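PDB 4K70: UL37 from Suid herpesvirus 1, which serves as an inner tegument protein of the virus, probably helping to control viral trafficking, and is crystallised here as its N-terminal half. Local coordinates for residues 26-31 / 466-471; 64-69 / 452-457. All blocks are in the same frame, centred on the assembly; numbering follows the deposited sequence.

Contact 1 (26-31 / 466-471)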
# COMPACT_ATOMS: atom_id res chain seq x y z
N ARG A 26 -7.23 -30.93 -23.10
CA ARG A 26 -5.97 -30.42 -22.57
C ARG A 26 -5.91 -28.90 -22.59
O ARG A 26 -5.53 -28.28 -21.60
CB ARG A 26 -4.82 -30.98 -23.40
CG ARG A 26 -4.82 -32.48 -23.46
CD ARG A 26 -4.71 -33.06 -22.07
NE ARG A 26 -4.61 -34.52 -22.11
CZ ARG A 26 -5.52 -35.34 -21.62
NH1 ARG A 26 -6.61 -34.85 -21.04
NH2 ARG A 26 -5.35 -36.65 -21.71
N ILE A 27 -6.25 -28.30 -23.73
CA ILE A 27 -6.22 -26.85 -23.87
C ILE A 27 -7.24 -26.23 -22.92
O ILE A 27 -6.95 -25.24 -22.25
CB ILE A 27 -6.49 -26.40 -25.33
CG1 ILE A 27 -5.36 -26.88 -26.25
CG2 ILE A 27 -6.63 -24.89 -25.41
CD1 ILE A 27 -5.61 -26.64 -27.72
N LEU A 28 -8.43 -26.83 -22.86
CA LEU A 28 -9.48 -26.36 -21.96
C LEU A 28 -9.02 -26.41 -20.51
O LEU A 28 -9.43 -25.58 -19.70
CB LEU A 28 -10.76 -27.18 -22.15
CG LEU A 28 -11.50 -27.01 -23.48
CD1 LEU A 28 -12.64 -28.02 -23.59
CD2 LEU A 28 -12.03 -25.58 -23.66
N GLU A 29 -8.17 -27.38 -20.19
CA GLU A 29 -7.64 -27.50 -18.83
C GLU A 29 -6.69 -26.35 -18.51
O GLU A 29 -6.70 -25.81 -17.40
CB GLU A 29 -6.95 -28.85 -18.63
CG GLU A 29 -7.91 -30.01 -18.54
CD GLU A 29 -7.28 -31.33 -18.95
OE1 GLU A 29 -6.04 -31.46 -18.84
OE2 GLU A 29 -8.03 -32.23 -19.39
N PHE A 30 -5.86 -25.99 -19.49
CA PHE A 30 -4.97 -24.86 -19.33
C PHE A 30 -5.78 -23.59 -19.11
O PHE A 30 -5.46 -22.77 -18.25
CB PHE A 30 -4.05 -24.72 -20.53
CG PHE A 30 -3.18 -23.50 -20.50
CD1 PHE A 30 -2.09 -23.43 -19.65
CD2 PHE A 30 -3.46 -22.42 -21.32
CE1 PHE A 30 -1.28 -22.30 -19.62
CE2 PHE A 30 -2.66 -21.29 -21.29
CZ PHE A 30 -1.57 -21.23 -20.44
N PHE A 31 -6.86 -23.46 -19.89
CA PHE A 31 -7.75 -22.31 -19.77
C PHE A 31 -8.25 -22.11 -18.33
O PHE A 31 -8.56 -21.00 -17.92
CB PHE A 31 -8.94 -22.44 -20.73
CG PHE A 31 -8.59 -22.18 -22.17
CD1 PHE A 31 -7.41 -21.55 -22.51
CD2 PHE A 31 -9.46 -22.55 -23.19
CE1 PHE A 31 -7.08 -21.29 -23.84
CE2 PHE A 31 -9.15 -22.30 -24.53
CZ PHE A 31 -7.96 -21.67 -24.85
N ARG A 466 -15.02 -20.65 -25.03
CA ARG A 466 -15.81 -19.61 -24.38
C ARG A 466 -16.26 -20.02 -22.98
O ARG A 466 -16.22 -19.22 -22.05
CB ARG A 466 -17.02 -19.25 -25.24
CG ARG A 466 -17.94 -18.24 -24.58
CD ARG A 466 -18.98 -17.72 -25.57
NE ARG A 466 -18.37 -17.03 -26.70
CZ ARG A 466 -18.27 -15.71 -26.81
NH1 ARG A 466 -18.75 -14.92 -25.85
NH2 ARG A 466 -17.70 -15.17 -27.87
N GLU A 467 -16.69 -21.27 -22.84
CA GLU A 467 -17.25 -21.70 -21.57
C GLU A 467 -16.16 -21.92 -20.52
O GLU A 467 -16.35 -21.61 -19.34
CB GLU A 467 -18.06 -22.98 -21.76
CG GLU A 467 -19.07 -23.21 -20.67
CD GLU A 467 -19.74 -24.57 -20.77
OE1 GLU A 467 -19.99 -25.04 -21.91
OE2 GLU A 467 -20.01 -25.17 -19.71
N ALA A 468 -15.02 -22.46 -20.96
CA ALA A 468 -13.89 -22.67 -20.06
C ALA A 468 -13.33 -21.34 -19.54
O ALA A 468 -13.18 -21.15 -18.33
CB ALA A 468 -12.80 -23.46 -20.76
N LEU A 469 -13.04 -20.43 -20.45
CA LEU A 469 -12.48 -19.13 -20.10
C LEU A 469 -13.42 -18.30 -19.22
O LEU A 469 -12.98 -17.67 -18.26
CB LEU A 469 -12.07 -18.36 -21.36
CG LEU A 469 -10.85 -18.98 -22.05
CD1 LEU A 469 -10.61 -18.42 -23.46
CD2 LEU A 469 -9.60 -18.81 -21.18
N ASN A 470 -14.72 -18.32 -19.54
CA ASN A 470 -15.74 -17.68 -18.69
C ASN A 470 -15.76 -18.24 -17.28
O ASN A 470 -15.91 -17.51 -16.31
CB ASN A 470 -17.14 -17.84 -19.30
CG ASN A 470 -17.49 -16.73 -20.27
OD1 ASN A 470 -17.00 -15.61 -20.14
ND2 ASN A 470 -18.34 -17.03 -21.25
N THR A 471 -15.63 -19.56 -17.18
CA THR A 471 -15.60 -20.23 -15.89
C THR A 471 -14.37 -19.81 -15.09
O THR A 471 -14.45 -19.57 -13.88
CB THR A 471 -15.61 -21.76 -16.07
OG1 THR A 471 -16.84 -22.15 -16.69
CG2 THR A 471 -15.46 -22.47 -14.73
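Leu469 lies over one face of the Phe31 ring, with its CG 4.2 Å from the ring centroid and 22° off the ring normal, which meets the definition of a CH-pi contact. The approach is displaced toward the substituted side of the ring: the CD2 methyl of Leu469 comes to 3.7 Å from Phe31 CG and touches CB as well. On the opposite face the carbonyl oxygen of Ile27, one helical turn back, sits above the rim, so the ring lies between the backbone of its own helix and the partner leucine. Phe31 reaches this place because its CG stands anti to its own carbonyl carbon (chi1 -75°). Ala468 CB takes the edge of the ring, near its plane, and packs 4.0 Å from Phe31 CB. From a turn earlier on helix 20-32, the CD2 branch of Leu28 meets the same alanine methyl at 3.7 Å.

The two helix segments run nearly parallel, crossing at -22° with their axes 8.9 Å apart, a pair within the strand-free, all-helical fold of this N-terminal half of UL37. Ala468 points at the partner helix, and the closest backbone pair is Phe31 CA to Leu469 CA at 5.7 Å. Helix 63-78 flanks the contact, touching Leu28 through Glu64 and Phe31 through Leu75, while Leu469 also rests on Val451 of helix 438-458.

Contact 2 (64-69 / 452-457)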
# COMPACT_ATOMS: atom_id res chain seq x y z
N GLU A 64 -10.41 -23.68 -29.87
CA GLU A 64 -9.60 -23.71 -28.66
C GLU A 64 -8.12 -23.51 -28.97
O GLU A 64 -7.44 -22.70 -28.33
CB GLU A 64 -9.79 -25.03 -27.91
CG GLU A 64 -11.17 -25.20 -27.27
CD GLU A 64 -12.30 -25.25 -28.29
OE1 GLU A 64 -12.04 -25.63 -29.45
OE2 GLU A 64 -13.45 -24.92 -27.94
N ALA A 65 -7.62 -24.24 -29.96
CA ALA A 65 -6.23 -24.13 -30.39
C ALA A 65 -5.90 -22.74 -30.93
O ALA A 65 -4.80 -22.23 -30.71
CB ALA A 65 -5.90 -25.19 -31.44
N ALA A 66 -6.85 -22.15 -31.64
CA ALA A 66 -6.65 -20.83 -32.23
C ALA A 66 -6.49 -19.81 -31.11
O ALA A 66 -5.54 -19.02 -31.11
CB ALA A 66 -7.83 -20.47 -33.11
N VAL A 67 -7.43 -19.85 -30.17
CA VAL A 67 -7.44 -18.96 -29.01
C VAL A 67 -6.18 -19.11 -28.16
O VAL A 67 -5.53 -18.11 -27.80
CB VAL A 67 -8.68 -19.22 -28.13
CG1 VAL A 67 -8.55 -18.50 -26.78
CG2 VAL A 67 -9.94 -18.79 -28.86
N LEU A 68 -5.83 -20.35 -27.86
CA LEU A 68 -4.62 -20.63 -27.10
C LEU A 68 -3.41 -19.98 -27.76
O LEU A 68 -2.73 -19.16 -27.15
CB LEU A 68 -4.40 -22.14 -26.95
CG LEU A 68 -3.11 -22.60 -26.27
CD1 LEU A 68 -3.09 -22.20 -24.79
CD2 LEU A 68 -2.94 -24.10 -26.42
N ALA A 69 -3.15 -20.34 -29.02
CA ALA A 69 -1.95 -19.87 -29.71
C ALA A 69 -1.90 -18.36 -29.81
O ALA A 69 -0.86 -17.74 -29.55
CB ALA A 69 -1.87 -20.48 -31.10
N ALA A 452 -14.54 -14.67 -29.62
CA ALA A 452 -15.56 -14.48 -30.65
C ALA A 452 -14.95 -14.40 -32.05
O ALA A 452 -15.58 -14.82 -33.02
CB ALA A 452 -16.40 -13.25 -30.36
N ALA A 453 -13.73 -13.87 -32.16
CA ALA A 453 -13.04 -13.83 -33.44
C ALA A 453 -12.65 -15.23 -33.91
O ALA A 453 -12.78 -15.57 -35.09
CB ALA A 453 -11.80 -12.95 -33.36
N ALA A 454 -12.17 -16.05 -32.99
CA ALA A 454 -11.79 -17.42 -33.31
C ALA A 454 -13.03 -18.26 -33.61
O ALA A 454 -12.99 -19.17 -34.44
CB ALA A 454 -11.01 -18.04 -32.15
N GLU A 455 -14.14 -17.94 -32.94
CA GLU A 455 -15.41 -18.62 -33.17
C GLU A 455 -15.89 -18.38 -34.59
O GLU A 455 -16.39 -19.29 -35.24
CB GLU A 455 -16.46 -18.14 -32.17
CG GLU A 455 -16.37 -18.79 -30.81
CD GLU A 455 -17.38 -18.23 -29.82
OE1 GLU A 455 -17.96 -17.16 -30.12
OE2 GLU A 455 -17.61 -18.86 -28.76
N ARG A 456 -15.72 -17.15 -35.07
CA ARG A 456 -16.14 -16.81 -36.42
C ARG A 456 -15.26 -17.45 -37.48
O ARG A 456 -15.76 -18.01 -38.46
CB ARG A 456 -16.18 -15.29 -36.61
CG ARG A 456 -17.49 -14.67 -36.15
CD ARG A 456 -17.26 -13.62 -35.08
NE ARG A 456 -16.16 -12.72 -35.44
CZ ARG A 456 -15.70 -11.76 -34.65
NH1 ARG A 456 -16.24 -11.56 -33.46
NH2 ARG A 456 -14.70 -10.99 -35.06
N ARG A 457 -13.94 -17.38 -37.30
CA ARG A 457 -13.02 -18.04 -38.21
C ARG A 457 -13.32 -19.53 -38.29
O ARG A 457 -13.19 -20.14 -39.35
CB ARG A 457 -11.56 -17.81 -37.79
CG ARG A 457 -10.54 -18.55 -38.65
CD ARG A 457 -9.12 -18.19 -38.24
NE ARG A 457 -8.98 -18.17 -36.79
CZ ARG A 457 -8.14 -17.38 -36.13
NH1 ARG A 457 -7.35 -16.54 -36.78
NH2 ARG A 457 -8.11 -17.43 -34.80
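Ala66 and Ala454 face each other across the two helices, and apolar packing between small side chains is the first kind of interaction here. Their CB atoms are 4.1 Å apart and their CA atoms 6.3 Å, the nearest backbone pair of the two segments. Val67 adds a second contact to the same methyl: a chi1 of 168° puts CG1 anti to the backbone N and leaves CG2, anti to the carbonyl carbon, as the branch that meets Ala454 CB, at 3.5 Å. Ala454 CB therefore meets both consecutive residues of the opposing helix. The axes approach to 9.1 Å with an angle of 140° between their directions, a broadly antiparallel but strongly inclined helix-helix packing within the all-helical fold.

The second kind of contact is between a methyl and a charged group. Arg457 starts out extended, bends at chi3 (44°), and brings NH2 to 3.5 Å from Ala66 CB, with the methyl lying oblique to the guanidinium. This is van der Waals contact; the strongest polar partner of Arg457 is Glu70, one turn further along helix 63-78, which forms a salt bridge with NH2. Tyr57 of helix 39-60 touches both Ala66 and Arg457, extending the packing to a third helix.

The methyl contacts carry no directional bond and so rest on close fit, whereas Arg457 gives the two helices a directional polar link through Glu70, just beyond segment 64-69.

From the N terminus the chain passes through helix 20-32, one side of contact 1, and helix 39-60 before helix 63-78 supplies the first side of contact 2. Segment 64-69 is separated by 382 residues from segment 452-457 on helix 438-458, which closes contact 2, and the next helix, 464-481, closes contact 1. The loop of contact 2 is thus nested inside that of contact 1, and two early helices meet the last two modelled ones. The centres lie 12 Å apart, and direct contacts join them: packing of Phe30 CD2 on Leu68 CD1 (3.5 Å) on the early side, and a salt bridge from Arg466 NE to Glu455 OE2 (2.9 Å) on the late side.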